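Local coordinates for ORF 37 (Human herpesvirus 8 type M, PDB 3FHD), which cuts double-stranded and single-stranded DNA as a metal-dependent endonuclease and exonuclease, processing branched viral DNA intermediates to promote production of packaged unit-length genomes, at residues 484-489 with 495-500; 210-215 with 454-459; 146-149 with 155-158; 172-177 with 395-400. All blocks are in the same frame, centred on the assembly; numbering follows the deposited sequence.

Interaction 1 (484-489 with 495-500); sequences RSAKDT and WDFSYL
The indole N-H of Trp495 bonds, weakly, to a backbone carbonyl near the end of a helix: NE1 lies 3.3 Å from Ala486 O, and the N-H points well off the line to the oxygen (134°). The oxygen approaches the ring system obliquely. Tryptophan suits this place because one flat side chain brings both a donor and a broad apolar surface. The methyl of Ala486 lies 3.6 Å above the indole plane, displaced toward the rim, with CB 3.8 Å from Trp495 CZ2; a side chain this small lets the ring come close to the helix backbone. Phe497 meets the same face of the indole, also near its rim. Lys487 continues the apolar surface: its CG packs 3.9 Å from Trp495 CD1, and the chain, extended beyond CG, runs along the phenyl ring of Phe497, where CE comes to the ring edge at 3.8 Å from CE2. The aliphatic part of lysine thus packs on both aromatic rings, as suits a residue exposed at the surface. Past the rings, Asp496 OD1 accepts from both Ser498 N (3.0 Å) and Ser498 OG (2.7 Å), which fixes the turn after Trp495. The chain therefore folds back on helix 468-489 through a short connection, and then enters helix 498-502 through an Asx turn at Asp496.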
loop_
_atom_site.group_PDB
_atom_site.type_symbol
_atom_site.label_atom_id
_atom_site.label_comp_id
_atom_site.label_asym_id
_atom_site.label_seq_id
_atom_site.Cartn_x
_atom_site.Cartn_y
_atom_site.Cartn_z
ATOM N N ARG A 484 16.815 15.385 -1.362
ATOM C CA ARG A 484 17.267 16.291 -0.290
ATOM C C ARG A 484 17.538 15.555 1.033
ATOM O O ARG A 484 18.561 15.803 1.684
ATOM C CB ARG A 484 16.248 17.400 -0.032
ATOM C CG ARG A 484 16.171 18.445 -1.112
ATOM C CD ARG A 484 15.425 19.698 -0.611
ATOM N NE ARG A 484 14.074 19.457 -0.079
ATOM C CZ ARG A 484 12.993 19.213 -0.824
ATOM N NH1 ARG A 484 13.082 19.151 -2.154
ATOM N NH2 ARG A 484 11.816 19.039 -0.234
ATOM N N SER A 485 16.611 14.666 1.405
ATOM C CA SER A 485 16.698 13.895 2.625
ATOM C C SER A 485 17.885 12.915 2.578
ATOM O O SER A 485 18.562 12.776 3.594
ATOM C CB SER A 485 15.396 13.134 2.882
ATOM O OG SER A 485 14.301 14.026 2.960
ATOM N N ALA A 486 18.120 12.258 1.421
ATOM C CA ALA A 486 19.307 11.401 1.214
ATOM C C ALA A 486 20.637 12.179 1.324
ATOM O O ALA A 486 21.567 11.690 1.944
ATOM C CB ALA A 486 19.252 10.612 -0.111
ATOM N N LYS A 487 20.707 13.368 0.731
ATOM C CA LYS A 487 21.908 14.205 0.827
ATOM C C LYS A 487 22.139 14.684 2.258
ATOM O O LYS A 487 23.286 14.761 2.696
ATOM C CB LYS A 487 21.858 15.407 -0.146
ATOM C CG LYS A 487 21.860 15.026 -1.646
ATOM C CD LYS A 487 21.656 16.244 -2.557
ATOM C CE LYS A 487 22.168 15.966 -3.969
ATOM N NZ LYS A 487 22.202 17.180 -4.847
ATOM N N ASP A 488 21.080 14.989 3.009
ATOM C CA ASP A 488 21.295 15.498 4.386
ATOM C C ASP A 488 21.565 14.379 5.382
ATOM O O ASP A 488 22.305 14.575 6.341
ATOM C CB ASP A 488 20.126 16.373 4.859
ATOM N N THR A 489 21.016 13.193 5.114
ATOM C CA THR A 489 21.146 12.038 6.008
ATOM C C THR A 489 22.464 11.298 5.789
ATOM O O THR A 489 23.031 10.729 6.725
ATOM C CB THR A 489 19.930 11.058 5.886
ATOM O OG1 THR A 489 18.731 11.772 6.219
ATOM C CG2 THR A 489 20.032 9.890 6.854
ATOM N N TRP A 495 26.145 11.339 -4.238
ATOM C CA TRP A 495 24.981 10.898 -5.008
ATOM C C TRP A 495 25.023 11.476 -6.423
ATOM O O TRP A 495 25.273 12.688 -6.595
ATOM C CB TRP A 495 23.678 11.372 -4.348
ATOM C CG TRP A 495 23.436 10.866 -2.967
ATOM C CD1 TRP A 495 23.641 11.534 -1.793
ATOM C CD2 TRP A 495 22.905 9.589 -2.617
ATOM N NE1 TRP A 495 23.260 10.755 -0.723
ATOM C CE2 TRP A 495 22.815 9.547 -1.198
ATOM C CE3 TRP A 495 22.484 8.470 -3.367
ATOM C CZ2 TRP A 495 22.340 8.430 -0.507
ATOM C CZ3 TRP A 495 22.001 7.341 -2.671
ATOM C CH2 TRP A 495 21.933 7.334 -1.259
ATOM N N ASP A 496 24.799 10.608 -7.413
ATOM C CA ASP A 496 24.636 11.009 -8.802
ATOM C C ASP A 496 23.180 10.742 -9.140
ATOM O O ASP A 496 22.786 9.597 -9.365
ATOM C CB ASP A 496 25.609 10.237 -9.724
ATOM C CG ASP A 496 25.442 10.589 -11.213
ATOM O OD1 ASP A 496 24.345 11.008 -11.626
ATOM O OD2 ASP A 496 26.418 10.455 -11.986
ATOM N N PHE A 497 22.367 11.799 -9.131
ATOM C CA PHE A 497 20.930 11.649 -9.340
ATOM C C PHE A 497 20.499 11.905 -10.813
ATOM O O PHE A 497 19.295 12.011 -11.112
ATOM C CB PHE A 497 20.147 12.546 -8.359
ATOM C CG PHE A 497 20.198 12.088 -6.906
ATOM C CD1 PHE A 497 19.994 10.745 -6.560
ATOM C CD2 PHE A 497 20.408 13.020 -5.883
ATOM C CE1 PHE A 497 20.015 10.335 -5.210
ATOM C CE2 PHE A 497 20.428 12.629 -4.546
ATOM C CZ PHE A 497 20.231 11.289 -4.205
ATOM N N SER A 498 21.485 11.983 -11.719
ATOM C CA SER A 498 21.235 12.036 -13.176
ATOM C C SER A 498 20.174 11.028 -13.624
ATOM O O SER A 498 19.170 11.408 -14.238
ATOM C CB SER A 498 22.526 11.798 -13.978
ATOM O OG SER A 498 23.536 12.723 -13.609
ATOM N N TYR A 499 20.388 9.753 -13.301
ATOM C CA TYR A 499 19.474 8.695 -13.741
ATOM C C TYR A 499 18.097 8.830 -13.101
ATOM O O TYR A 499 17.075 8.594 -13.753
ATOM C CB TYR A 499 20.049 7.285 -13.481
ATOM C CG TYR A 499 19.284 6.198 -14.219
ATOM C CD1 TYR A 499 19.608 5.867 -15.546
ATOM C CD2 TYR A 499 18.219 5.532 -13.615
ATOM C CE1 TYR A 499 18.893 4.882 -16.248
ATOM C CE2 TYR A 499 17.495 4.545 -14.300
ATOM C CZ TYR A 499 17.843 4.225 -15.615
ATOM O OH TYR A 499 17.140 3.254 -16.291
ATOM N N LEU A 500 18.084 9.208 -11.821
ATOM C CA LEU A 500 16.851 9.314 -11.033
ATOM C C LEU A 500 15.878 10.353 -11.594
ATOM O O LEU A 500 14.669 10.091 -11.707
ATOM C CB LEU A 500 17.184 9.625 -9.567
ATOM C CG LEU A 500 16.109 9.357 -8.515
ATOM C CD1 LEU A 500 15.899 7.859 -8.363
ATOM C CD2 LEU A 500 16.486 9.985 -7.178
#

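Interaction 2 (210-215 with 454-459)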
loop_
_atom_site.group_PDB
_atom_site.type_symbol
_atom_site.label_atom_id
_atom_site.label_comp_id
_atom_site.label_asym_id
_atom_site.label_seq_id
_atom_site.Cartn_x
_atom_site.Cartn_y
_atom_site.Cartn_z
ATOM N N LYS A 210 -11.231 -8.090 2.706
ATOM C CA LYS A 210 -10.658 -8.862 1.570
ATOM C C LYS A 210 -11.548 -10.026 1.204
ATOM O O LYS A 210 -11.826 -10.243 0.017
ATOM C CB LYS A 210 -9.275 -9.445 1.888
ATOM C CG LYS A 210 -8.196 -8.443 2.016
ATOM C CD LYS A 210 -6.799 -9.055 1.985
ATOM C CE LYS A 210 -5.859 -8.052 2.664
ATOM N NZ LYS A 210 -4.409 -8.226 2.399
ATOM N N THR A 211 -11.976 -10.787 2.214
ATOM C CA THR A 211 -12.914 -11.914 1.984
ATOM C C THR A 211 -14.223 -11.505 1.297
ATOM O O THR A 211 -14.711 -12.226 0.412
ATOM C CB THR A 211 -13.231 -12.684 3.275
ATOM O OG1 THR A 211 -12.003 -13.031 3.917
ATOM C CG2 THR A 211 -13.991 -14.003 2.952
ATOM N N LEU A 212 -14.792 -10.376 1.716
ATOM C CA LEU A 212 -15.977 -9.795 1.066
ATOM C C LEU A 212 -15.766 -9.455 -0.411
ATOM O O LEU A 212 -16.622 -9.780 -1.252
ATOM C CB LEU A 212 -16.453 -8.548 1.816
ATOM C CG LEU A 212 -17.025 -8.726 3.235
ATOM C CD1 LEU A 212 -17.047 -7.406 4.005
ATOM C CD2 LEU A 212 -18.432 -9.346 3.186
ATOM N N LEU A 213 -14.645 -8.803 -0.723
ATOM C CA LEU A 213 -14.299 -8.456 -2.102
ATOM C C LEU A 213 -14.133 -9.718 -2.950
ATOM O O LEU A 213 -14.732 -9.856 -4.023
ATOM C CB LEU A 213 -13.006 -7.587 -2.125
ATOM C CG LEU A 213 -13.106 -6.214 -1.434
ATOM C CD1 LEU A 213 -11.768 -5.411 -1.371
ATOM C CD2 LEU A 213 -14.214 -5.374 -2.083
ATOM N N ALA A 214 -13.335 -10.655 -2.438
ATOM C CA ALA A 214 -13.021 -11.901 -3.141
ATOM C C ALA A 214 -14.260 -12.788 -3.387
ATOM O O ALA A 214 -14.513 -13.251 -4.516
ATOM C CB ALA A 214 -11.955 -12.656 -2.350
ATOM N N THR A 215 -15.037 -12.999 -2.326
ATOM C CA THR A 215 -16.191 -13.896 -2.335
ATOM C C THR A 215 -17.482 -13.289 -2.908
ATOM O O THR A 215 -18.275 -13.990 -3.583
ATOM C CB THR A 215 -16.462 -14.388 -0.901
ATOM O OG1 THR A 215 -15.282 -15.041 -0.415
ATOM C CG2 THR A 215 -17.636 -15.362 -0.869
ATOM N N GLU A 454 -14.965 -8.568 14.811
ATOM C CA GLU A 454 -16.278 -7.927 14.637
ATOM C C GLU A 454 -17.001 -8.362 13.352
ATOM O O GLU A 454 -16.388 -8.819 12.387
ATOM C CB GLU A 454 -16.134 -6.411 14.660
ATOM C CG GLU A 454 -15.679 -5.862 15.991
ATOM C CD GLU A 454 -14.148 -5.878 16.192
ATOM O OE1 GLU A 454 -13.362 -6.439 15.357
ATOM O OE2 GLU A 454 -13.735 -5.313 17.228
ATOM N N ILE A 455 -18.314 -8.198 13.354
ATOM C CA ILE A 455 -19.162 -8.559 12.217
ATOM C C ILE A 455 -19.281 -7.412 11.195
ATOM O O ILE A 455 -19.685 -6.312 11.569
ATOM C CB ILE A 455 -20.568 -8.964 12.739
ATOM C CG1 ILE A 455 -20.490 -10.307 13.497
ATOM C CG2 ILE A 455 -21.626 -9.000 11.616
ATOM C CD1 ILE A 455 -21.758 -10.602 14.347
ATOM N N PRO A 456 -18.958 -7.675 9.905
ATOM C CA PRO A 456 -19.162 -6.651 8.868
ATOM C C PRO A 456 -20.639 -6.396 8.570
ATOM O O PRO A 456 -21.444 -7.341 8.457
ATOM C CB PRO A 456 -18.439 -7.209 7.645
ATOM C CG PRO A 456 -18.406 -8.696 7.857
ATOM C CD PRO A 456 -18.408 -8.928 9.350
ATOM N N THR A 457 -20.975 -5.117 8.445
ATOM C CA THR A 457 -22.347 -4.684 8.229
ATOM C C THR A 457 -22.539 -3.974 6.889
ATOM O O THR A 457 -23.609 -4.064 6.285
ATOM C CB THR A 457 -22.819 -3.703 9.341
ATOM O OG1 THR A 457 -21.940 -2.571 9.348
ATOM C CG2 THR A 457 -22.814 -4.372 10.723
ATOM N N LEU A 458 -21.508 -3.262 6.441
ATOM C CA LEU A 458 -21.630 -2.363 5.307
ATOM C C LEU A 458 -20.299 -2.260 4.593
ATOM O O LEU A 458 -19.245 -2.198 5.241
ATOM C CB LEU A 458 -22.041 -0.989 5.818
ATOM C CG LEU A 458 -22.442 0.160 4.890
ATOM C CD1 LEU A 458 -23.826 -0.093 4.276
ATOM C CD2 LEU A 458 -22.449 1.467 5.723
ATOM N N LEU A 459 -20.362 -2.238 3.262
ATOM C CA LEU A 459 -19.194 -2.069 2.397
ATOM C C LEU A 459 -19.461 -0.938 1.402
ATOM O O LEU A 459 -20.488 -0.915 0.724
ATOM C CB LEU A 459 -18.856 -3.383 1.674
ATOM C CG LEU A 459 -17.610 -3.412 0.760
ATOM C CD1 LEU A 459 -16.330 -3.294 1.544
ATOM C CD2 LEU A 459 -17.587 -4.667 -0.115
#
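Leu212 and Leu213 both place CG anti to their own carbonyl carbon (chi1 near -65°), whereas Leu459 on the facing strand has CG anti to its backbone N (chi1 -177°). These torsions carry CD1 of Leu212 to the ring of Pro456, 3.9 Å from CB, and bring CD2 of Leu213 to within 4.0 Å of Leu459 CD2. The latter pair cross at about a right angle, methyl against methyl. Leu459 CD2 also faces the base of Leu212, at 4.5 Å from its CB, so one methyl bridges two neighbouring helix residues. Branched leucines fill such a layer well, and proline presents a compact apolar ring.

Helix 210-215 crosses strand 455-459 steeply, with 10.7 Å between the segment axes and a crossing angle of -61°. The strand carries a classic beta bulge, in which Thr457 and Leu458 both face Phe430; Pro456 and Leu459, flanking it, point to the helix. Leu367 of strand 362-367 extends the layer. The side chain of Leu213 comes within about 4 Å (nearest atoms) of that of Ile267, a magnesium-site residue. Lys210 NZ, on the same helix, bonds Asp243 O and Leu225 O, but at this wholly hydrocarbon interface close fit and burial, not directed bonds, join helix and strand.

Interaction 3 (146-149 with 155-158)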
loop_
_atom_site.group_PDB
_atom_site.type_symbol
_atom_site.label_atom_id
_atom_site.label_comp_id
_atom_site.label_asym_id
_atom_site.label_seq_id
_atom_site.Cartn_x
_atom_site.Cartn_y
_atom_site.Cartn_z
ATOM N N ARG A 146 7.267 -11.464 -4.036
ATOM C CA ARG A 146 6.869 -12.842 -3.723
ATOM C C ARG A 146 7.442 -13.310 -2.375
ATOM O O ARG A 146 6.730 -13.944 -1.591
ATOM C CB ARG A 146 7.231 -13.794 -4.877
ATOM C CG ARG A 146 6.305 -13.666 -6.121
ATOM C CD ARG A 146 4.873 -14.206 -5.876
ATOM N NE ARG A 146 4.023 -13.196 -5.247
ATOM C CZ ARG A 146 2.840 -13.408 -4.669
ATOM N NH1 ARG A 146 2.191 -12.391 -4.117
ATOM N NH2 ARG A 146 2.277 -14.609 -4.652
ATOM N N ALA A 147 8.689 -12.950 -2.089
ATOM C CA ALA A 147 9.361 -13.307 -0.831
ATOM C C ALA A 147 8.754 -12.648 0.424
ATOM O O ALA A 147 9.057 -13.049 1.559
ATOM C CB ALA A 147 10.826 -12.945 -0.929
ATOM N N THR A 148 7.953 -11.600 0.224
ATOM C CA THR A 148 7.394 -10.797 1.310
ATOM C C THR A 148 5.860 -10.717 1.331
ATOM O O THR A 148 5.294 -9.815 1.943
ATOM C CB THR A 148 8.008 -9.350 1.343
ATOM O OG1 THR A 148 7.699 -8.597 0.119
ATOM C CG2 THR A 148 9.530 -9.423 1.601
ATOM N N SER A 149 5.188 -11.631 0.642
ATOM C CA SER A 149 3.713 -11.627 0.569
ATOM C C SER A 149 2.887 -11.725 1.886
ATOM O O SER A 149 1.699 -11.431 1.889
ATOM C CB SER A 149 3.211 -12.653 -0.475
ATOM O OG SER A 149 3.676 -13.936 -0.159
ATOM N N PRO A 155 9.502 -11.329 9.000
ATOM C CA PRO A 155 10.426 -10.613 9.884
ATOM C C PRO A 155 11.318 -9.553 9.229
ATOM O O PRO A 155 11.932 -8.768 9.960
ATOM C CB PRO A 155 11.304 -11.742 10.444
ATOM C CG PRO A 155 11.261 -12.780 9.368
ATOM C CD PRO A 155 9.834 -12.768 8.911
ATOM N N VAL A 156 11.385 -9.508 7.896
ATOM C CA VAL A 156 12.190 -8.475 7.219
ATOM C C VAL A 156 11.373 -7.277 6.733
ATOM O O VAL A 156 11.962 -6.341 6.227
ATOM C CB VAL A 156 13.093 -9.024 6.051
ATOM C CG1 VAL A 156 13.831 -10.311 6.495
ATOM C CG2 VAL A 156 12.296 -9.219 4.745
ATOM N N TRP A 157 10.041 -7.309 6.918
ATOM C CA TRP A 157 9.106 -6.234 6.479
ATOM C C TRP A 157 9.590 -4.819 6.809
ATOM O O TRP A 157 9.727 -3.989 5.902
ATOM C CB TRP A 157 7.695 -6.457 7.093
ATOM C CG TRP A 157 6.601 -5.673 6.442
ATOM C CD1 TRP A 157 5.825 -4.707 7.018
ATOM C CD2 TRP A 157 6.130 -5.814 5.084
ATOM N NE1 TRP A 157 4.919 -4.222 6.093
ATOM C CE2 TRP A 157 5.083 -4.887 4.904
ATOM C CE3 TRP A 157 6.501 -6.635 4.002
ATOM C CZ2 TRP A 157 4.379 -4.766 3.677
ATOM C CZ3 TRP A 157 5.802 -6.508 2.769
ATOM C CH2 TRP A 157 4.769 -5.558 2.627
ATOM N N ASP A 158 9.827 -4.558 8.100
ATOM C CA ASP A 158 10.189 -3.210 8.580
ATOM C C ASP A 158 11.540 -2.792 8.003
ATOM O O ASP A 158 11.666 -1.685 7.518
ATOM C CB ASP A 158 10.210 -3.128 10.105
ATOM C CG ASP A 158 8.803 -3.192 10.727
ATOM O OD1 ASP A 158 7.815 -2.855 10.033
ATOM O OD2 ASP A 158 8.699 -3.572 11.919
#
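Thr148, in the loop that follows helix 134-147, comes close to the start of helix 157-161, its CA lying 7.1 Å from the CA of Trp157. Thr148 meets the six-membered half of the indole at its edge: its CB lies in the ring plane, 3.9 Å from Trp157 CZ3. The carbonyl oxygen of Thr148 also approaches that ring carbon, at 3.4 Å and obliquely. Trp157 reaches this far because its CG stands anti to the backbone N (chi1 -164°), which swings the benzo edge back across the loop. The methyl CG2 of Thr148 touches CG2 of Val156 at 4.2 Å, the two side chains crossing at about a right angle.

Threonine suits the place because its two branches differ. The methyl turns to the valine, while OG1 is bonded to Val144 O in the preceding helix turn and to Phe229 N. Val156 continues the apolar side against Val96 of helix 83-100 and Leu54 of helix 47-55. The Trp157 side chain lies about 5 Å (nearest atoms) from a bound sulfate, probably from the crystallisation liquor, which may mark an anion-binding pocket. Between these segments the ring edge is met by packing alone, with Gln151, Ser152 and Ser241 as further neighbours, whereas the threonine hydroxyl is held by polar bonds to backbone atoms elsewhere.

Interaction 4 (172-177 with 395-400). With SO4 (sulfate ion), chain B.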
loop_
_atom_site.group_PDB
_atom_site.type_symbol
_atom_site.label_atom_id
_atom_site.label_comp_id
_atom_site.label_asym_id
_atom_site.label_seq_id
_atom_site.Cartn_x
_atom_site.Cartn_y
_atom_site.Cartn_z
ATOM N N TRP A 172 2.492 12.545 3.111
ATOM C CA TRP A 172 3.469 13.205 4.011
ATOM C C TRP A 172 4.678 13.721 3.181
ATOM O O TRP A 172 5.109 14.885 3.343
ATOM C CB TRP A 172 3.878 12.255 5.156
ATOM C CG TRP A 172 5.114 12.670 5.861
ATOM C CD1 TRP A 172 5.220 13.573 6.894
ATOM C CD2 TRP A 172 6.436 12.242 5.552
ATOM N NE1 TRP A 172 6.556 13.743 7.234
ATOM C CE2 TRP A 172 7.313 12.920 6.433
ATOM C CE3 TRP A 172 6.975 11.349 4.591
ATOM C CZ2 TRP A 172 8.689 12.715 6.406
ATOM C CZ3 TRP A 172 8.345 11.132 4.578
ATOM C CH2 TRP A 172 9.188 11.848 5.467
ATOM N N ALA A 173 5.181 12.880 2.263
ATOM C CA ALA A 173 6.393 13.214 1.460
ATOM C C ALA A 173 6.126 14.382 0.496
ATOM O O ALA A 173 7.041 15.119 0.118
ATOM C CB ALA A 173 6.931 11.965 0.697
ATOM N N VAL A 174 4.868 14.548 0.087
ATOM C CA VAL A 174 4.529 15.654 -0.813
ATOM C C VAL A 174 4.106 16.921 -0.038
ATOM O O VAL A 174 4.558 18.035 -0.337
ATOM C CB VAL A 174 3.415 15.251 -1.819
ATOM C CG1 VAL A 174 2.911 16.511 -2.570
ATOM C CG2 VAL A 174 3.939 14.241 -2.826
ATOM N N LYS A 175 3.216 16.757 0.942
ATOM C CA LYS A 175 2.484 17.897 1.492
ATOM C C LYS A 175 2.986 18.318 2.859
ATOM O O LYS A 175 2.613 19.372 3.364
ATOM C CB LYS A 175 0.981 17.594 1.609
ATOM C CG LYS A 175 0.193 17.564 0.276
ATOM C CD LYS A 175 0.546 18.748 -0.636
ATOM C CE LYS A 175 -0.653 19.317 -1.373
ATOM N NZ LYS A 175 -0.266 19.802 -2.748
ATOM N N GLN A 176 3.781 17.470 3.497
ATOM C CA GLN A 176 4.091 17.722 4.894
ATOM C C GLN A 176 5.594 17.834 5.148
ATOM O O GLN A 176 6.065 18.908 5.558
ATOM C CB GLN A 176 3.408 16.672 5.799
ATOM C CG GLN A 176 1.883 16.732 5.840
ATOM C CD GLN A 176 1.275 15.646 6.743
ATOM O OE1 GLN A 176 1.762 14.528 6.800
ATOM N NE2 GLN A 176 0.227 16.006 7.486
ATOM N N GLN A 177 6.336 16.738 4.923
ATOM C CA GLN A 177 7.812 16.752 5.014
ATOM C C GLN A 177 8.344 17.112 6.420
ATOM O O GLN A 177 9.481 17.585 6.585
ATOM C CB GLN A 177 8.399 17.651 3.905
ATOM C CG GLN A 177 7.824 17.313 2.495
ATOM C CD GLN A 177 8.490 18.068 1.347
ATOM O OE1 GLN A 177 9.249 19.008 1.572
ATOM N NE2 GLN A 177 8.185 17.668 0.114
ATOM N N TYR A 395 -5.484 9.384 1.719
ATOM C CA TYR A 395 -5.831 8.128 1.027
ATOM C C TYR A 395 -5.853 8.284 -0.495
ATOM O O TYR A 395 -5.593 7.319 -1.215
ATOM C CB TYR A 395 -7.148 7.504 1.493
ATOM C CG TYR A 395 -7.175 7.127 2.962
ATOM C CD1 TYR A 395 -5.994 7.044 3.708
ATOM C CD2 TYR A 395 -8.363 6.819 3.595
ATOM C CE1 TYR A 395 -6.001 6.725 5.044
ATOM C CE2 TYR A 395 -8.375 6.472 4.982
ATOM C CZ TYR A 395 -7.184 6.427 5.667
ATOM O OH TYR A 395 -7.146 6.098 7.009
ATOM N N PHE A 396 -6.162 9.483 -0.965
ATOM C CA PHE A 396 -6.070 9.784 -2.378
ATOM C C PHE A 396 -4.634 9.639 -2.898
ATOM O O PHE A 396 -4.401 8.973 -3.913
ATOM C CB PHE A 396 -6.653 11.168 -2.731
ATOM C CG PHE A 396 -6.511 11.499 -4.181
ATOM C CD1 PHE A 396 -7.448 11.006 -5.121
ATOM C CD2 PHE A 396 -5.442 12.276 -4.640
ATOM C CE1 PHE A 396 -7.305 11.296 -6.487
ATOM C CE2 PHE A 396 -5.317 12.578 -6.021
ATOM C CZ PHE A 396 -6.236 12.078 -6.923
ATOM N N TYR A 397 -3.691 10.219 -2.163
ATOM C CA TYR A 397 -2.259 10.151 -2.436
ATOM C C TYR A 397 -1.721 8.702 -2.320
ATOM O O TYR A 397 -0.841 8.312 -3.055
ATOM C CB TYR A 397 -1.523 11.009 -1.395
ATOM C CG TYR A 397 -1.580 12.467 -1.731
ATOM C CD1 TYR A 397 -0.472 13.112 -2.290
ATOM C CD2 TYR A 397 -2.759 13.202 -1.549
ATOM C CE1 TYR A 397 -0.521 14.483 -2.628
ATOM C CE2 TYR A 397 -2.830 14.568 -1.911
ATOM C CZ TYR A 397 -1.698 15.193 -2.451
ATOM O OH TYR A 397 -1.730 16.539 -2.800
ATOM N N GLN A 398 -2.208 7.962 -1.336
ATOM C CA GLN A 398 -1.839 6.538 -1.191
ATOM C C GLN A 398 -2.170 5.697 -2.428
ATOM O O GLN A 398 -1.312 4.972 -2.920
ATOM C CB GLN A 398 -2.499 5.938 0.072
ATOM C CG GLN A 398 -2.251 4.432 0.215
ATOM C CD GLN A 398 -2.544 3.923 1.616
ATOM O OE1 GLN A 398 -3.479 4.402 2.283
ATOM N NE2 GLN A 398 -1.728 2.973 2.082
ATOM N N VAL A 399 -3.397 5.812 -2.939
ATOM C CA VAL A 399 -3.810 5.035 -4.105
ATOM C C VAL A 399 -3.094 5.572 -5.357
ATOM O O VAL A 399 -2.819 4.818 -6.295
ATOM C CB VAL A 399 -5.361 5.024 -4.269
ATOM C CG1 VAL A 399 -5.770 4.140 -5.455
ATOM C CG2 VAL A 399 -6.033 4.508 -2.991
ATOM N N LEU A 400 -2.826 6.884 -5.372
ATOM C CA LEU A 400 -2.093 7.526 -6.470
ATOM C C LEU A 400 -0.743 6.825 -6.620
ATOM O O LEU A 400 -0.374 6.436 -7.740
ATOM C CB LEU A 400 -1.890 9.037 -6.202
ATOM C CG LEU A 400 -1.374 9.844 -7.406
ATOM C CD1 LEU A 400 -1.857 11.306 -7.360
ATOM C CD2 LEU A 400 0.119 9.754 -7.567
HETATM S S SO4 B . 2.210 0.703 1.905
HETATM O O1 SO4 B . 2.920 1.748 2.625
HETATM O O2 SO4 B . 0.786 0.774 2.250
HETATM O O3 SO4 B . 2.406 0.981 0.497
HETATM O O4 SO4 B . 2.818 -0.574 2.173
#
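Two helices of this PD-(D/E)XK nuclease meet through Tyr397: the end of helix 170-175 offers Val174 and Lys175, and helix 394-412 offers the phenol. Tyrosine suits the place because its ring gives Val174 an apolar partner while its OH reaches Lys175. In the apolar part, Val174 places CG1 anti to its backbone N (chi1 170°), and this methyl comes obliquely to Tyr397 CE1 at 4.0 Å. Valine suits this packing because the branch at CB holds the methyl close to the backbone. His171 also meets the Tyr397 ring edge-to-face.

Lys175 supplies the second kind of contact, between an aliphatic chain and a phenol oxygen. The chain bends at chi2, chi3 and chi4, which brings it round so that CE lies 3.3 Å from Tyr397 OH, the side chains crossing at about a right angle. Lysine suits this exposed margin, and its NZ also lies 3.6 Å from Tyr397 OH.

The polar bonds run within each segment, to the sulfate and to residues outside. Trp172 O accepts from both Gln176 N and Gln177 N as the helix ends. On the other helix, Gln398 OE1 accepts from Lys268 NZ, and NE2 extends to sulfate O2, a weak bond at 3.3 Å and 125°; Arg161, Ser167, Ser168 and Ser241 also bind the anion. Beyond the helix end, Gln177 NE2 folds back to Ala173 O at 2.8 Å, tilted 29° from the carbonyl plane.

In chain order the contacts begin with interaction 3, a local loop closure. Interactions 4 and 2 follow, each spanning more than 200 residues and alternating along the chain, so the 170-217 region is tied twice to the region from helix 394-412 to strand 455-464. Interaction 1, again local, comes last, at the end of helix 468-489, which follows that strand. Interactions 1 and 2 lie on opposite sides of the chain's centre, 43 Å apart between centres. Interactions 1 and 4 touch, through Arg484 NH2 and Gln177 OE1 at 3.1 Å. Interactions 2, 3 and 4 each bring a side chain within about 9 to 14 Å of the magnesium ion, consistent with distant parts of the sequence meeting near the nuclease site.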